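Local coordinates for extracellular solute-binding protein, family 5 (Chelativorans sp., PDB 6WM7) that probably binds peptides or related solutes outside the cytoplasmic membrane for uptake by a transporter, at residues 444-449 / 457-462. Numbering follows the deposited sequence.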
loop_
_atom_site.group_PDB
_atom_site.type_symbol
_atom_site.label_atom_id
_atom_site.label_comp_id
_atom_site.label_asym_id
_atom_site.label_seq_id
_atom_site.Cartn_x
_atom_site.Cartn_y
_atom_site.Cartn_z
ATOM N N ALA A 444 0.642 9.430 -17.017
ATOM C CA ALA A 444 1.293 8.126 -17.100
ATOM C C ALA A 444 1.175 7.343 -15.797
ATOM O O ALA A 444 2.043 6.547 -15.466
ATOM C CB ALA A 444 2.759 8.299 -17.494
ATOM N N THR A 445 0.099 7.555 -15.055
ATOM C CA THR A 445 -0.116 6.847 -13.807
ATOM C C THR A 445 -0.927 5.581 -14.064
ATOM O O THR A 445 -1.515 5.394 -15.133
ATOM C CB THR A 445 -0.860 7.721 -12.810
ATOM O OG1 THR A 445 -2.151 8.035 -13.365
ATOM C CG2 THR A 445 -0.097 9.012 -12.530
ATOM N N ALA A 446 -0.964 4.710 -13.058
ATOM C CA ALA A 446 -1.687 3.445 -13.195
ATOM C C ALA A 446 -3.173 3.684 -13.435
ATOM O O ALA A 446 -3.796 2.989 -14.250
ATOM C CB ALA A 446 -1.495 2.586 -11.952
ATOM N N ASP A 447 -3.758 4.655 -12.741
ATOM C CA ASP A 447 -5.192 4.896 -12.867
ATOM C C ASP A 447 -5.576 5.272 -14.297
ATOM O O ASP A 447 -6.729 5.066 -14.702
ATOM C CB ASP A 447 -5.649 5.989 -11.892
ATOM C CG ASP A 447 -5.761 5.501 -10.465
ATOM O OD1 ASP A 447 -5.831 4.279 -10.229
ATOM O OD2 ASP A 447 -5.803 6.364 -9.565
ATOM N N TYR A 448 -4.641 5.842 -15.065
ATOM C CA TYR A 448 -4.911 6.301 -16.419
ATOM C C TYR A 448 -4.482 5.298 -17.486
ATOM O O TYR A 448 -4.607 5.598 -18.681
ATOM C CB TYR A 448 -4.237 7.661 -16.629
ATOM C CG TYR A 448 -5.037 8.799 -16.018
ATOM C CD1 TYR A 448 -5.280 8.852 -14.663
ATOM C CD2 TYR A 448 -5.577 9.802 -16.815
ATOM C CE1 TYR A 448 -6.027 9.887 -14.097
ATOM C CE2 TYR A 448 -6.318 10.840 -16.261
ATOM C CZ TYR A 448 -6.535 10.870 -14.895
ATOM O OH TYR A 448 -7.264 11.888 -14.318
ATOM N N LEU A 449 -4.042 4.099 -17.085
ATOM C CA LEU A 449 -3.697 3.059 -18.050
ATOM C C LEU A 449 -4.928 2.627 -18.843
ATOM O O LEU A 449 -6.041 2.511 -18.302
ATOM C CB LEU A 449 -3.116 1.838 -17.356
ATOM C CG LEU A 449 -1.701 2.037 -16.819
ATOM C CD1 LEU A 449 -1.341 0.884 -15.904
ATOM C CD2 LEU A 449 -0.714 2.143 -17.957
ATOM N N HIS A 457 4.847 -0.803 -18.742
ATOM C CA HIS A 457 4.578 0.185 -17.706
ATOM C C HIS A 457 5.369 -0.159 -16.454
ATOM O O HIS A 457 5.264 -1.268 -15.935
ATOM C CB HIS A 457 3.076 0.242 -17.379
ATOM C CG HIS A 457 2.708 1.294 -16.378
ATOM N ND1 HIS A 457 2.695 2.641 -16.682
ATOM C CD2 HIS A 457 2.306 1.200 -15.090
ATOM C CE1 HIS A 457 2.329 3.329 -15.613
ATOM N NE2 HIS A 457 2.087 2.480 -14.636
ATOM N N LEU A 458 6.144 0.795 -15.964
ATOM C CA LEU A 458 6.917 0.629 -14.735
ATOM C C LEU A 458 6.230 1.391 -13.608
ATOM O O LEU A 458 5.995 2.600 -13.726
ATOM C CB LEU A 458 8.336 1.157 -14.931
ATOM C CG LEU A 458 9.419 0.284 -15.512
ATOM C CD1 LEU A 458 10.571 1.186 -15.953
ATOM C CD2 LEU A 458 9.869 -0.681 -14.456
ATOM N N ASN A 459 5.920 0.704 -12.510
ATOM C CA ASN A 459 5.191 1.315 -11.397
ATOM C C ASN A 459 5.418 0.422 -10.184
ATOM O O ASN A 459 6.332 -0.411 -10.185
ATOM C CB ASN A 459 3.707 1.494 -11.774
ATOM C CG ASN A 459 3.051 2.663 -11.078
ATOM O OD1 ASN A 459 3.299 2.938 -9.891
ATOM N ND2 ASN A 459 2.177 3.359 -11.798
ATOM N N TYR A 460 4.603 0.581 -9.144
ATOM C CA TYR A 460 4.651 -0.318 -8.003
ATOM C C TYR A 460 3.255 -0.738 -7.551
ATOM O O TYR A 460 2.254 -0.035 -7.768
ATOM C CB TYR A 460 5.409 0.325 -6.807
ATOM C CG TYR A 460 4.746 1.494 -6.168
ATOM C CD1 TYR A 460 5.088 2.785 -6.516
ATOM C CD2 TYR A 460 3.768 1.316 -5.203
ATOM C CE1 TYR A 460 4.484 3.871 -5.908
ATOM C CE2 TYR A 460 3.159 2.398 -4.584
ATOM C CZ TYR A 460 3.516 3.667 -4.942
ATOM O OH TYR A 460 2.900 4.750 -4.338
ATOM N N PHE A 461 3.206 -1.903 -6.916
ATOM C CA PHE A 461 2.059 -2.361 -6.162
ATOM C C PHE A 461 2.385 -2.331 -4.670
ATOM O O PHE A 461 3.539 -2.499 -4.260
ATOM C CB PHE A 461 1.667 -3.789 -6.546
ATOM C CG PHE A 461 0.845 -3.894 -7.815
ATOM C CD1 PHE A 461 -0.341 -3.207 -7.956
ATOM C CD2 PHE A 461 1.252 -4.723 -8.841
ATOM C CE1 PHE A 461 -1.098 -3.321 -9.111
ATOM C CE2 PHE A 461 0.492 -4.854 -9.995
ATOM C CZ PHE A 461 -0.670 -4.142 -10.143
ATOM N N SER A 462 1.351 -2.141 -3.872
ATOM C CA SER A 462 1.439 -2.119 -2.419
ATOM C C SER A 462 0.970 -3.461 -1.882
ATOM O O SER A 462 -0.214 -3.788 -1.979
ATOM C CB SER A 462 0.573 -0.989 -1.864
ATOM O OG SER A 462 0.962 0.277 -2.373
HETATM O O HOH W 1 0.371 5.403 -10.487
#
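His-457, near the start of strand 456-462 in the mixed sheet of a periplasmic-binding-protein fold, packs against segment 444-449, in the loop that leads into the strand. Its CG is anti to the backbone N (chi1 -177°), which brings the imidazole up to the loop. CD2 of Leu-449 lies over one face of the His-457 ring in a CH-pi contact, 3.9 Å from the centroid and 19° off the normal. Leu-449 CD1 meets the same ring at His-457 CD2, 3.8 Å away. At the ring edge, near its plane, the carbonyl O of Ala-444 stands 3.2 Å from His-457 CE1, a carbon-to-oxygen approach rather than a conventional hydrogen bond. Both imidazole nitrogens are engaged: His-457 ND1 is hydrogen-bonded to Ser-410 OG, and His-457 NE2 accepts from Asn-459 ND2 at 3.0 Å, nearly straight (167°), the donor somewhat off the ring plane. With an alanine at His-457, Leu-449 CD2 would probably lose the ring face beneath it, and Asn-459 ND2 and Ser-410 OG their partners on the ring. Two residues on, Asn-459 has its amide fixed from both ends: ND2 is held as above, and OD1 accepts from Tyr-460 N in the carbonyl plane. Ala-446 CB rests 3.8 Å from Asn-459 ND2. The segments share no direct hydrogen bond; instead one water joins them, its oxygen accepting from Asn-459 ND2 and Ala-446 N, 3.0 Å from each.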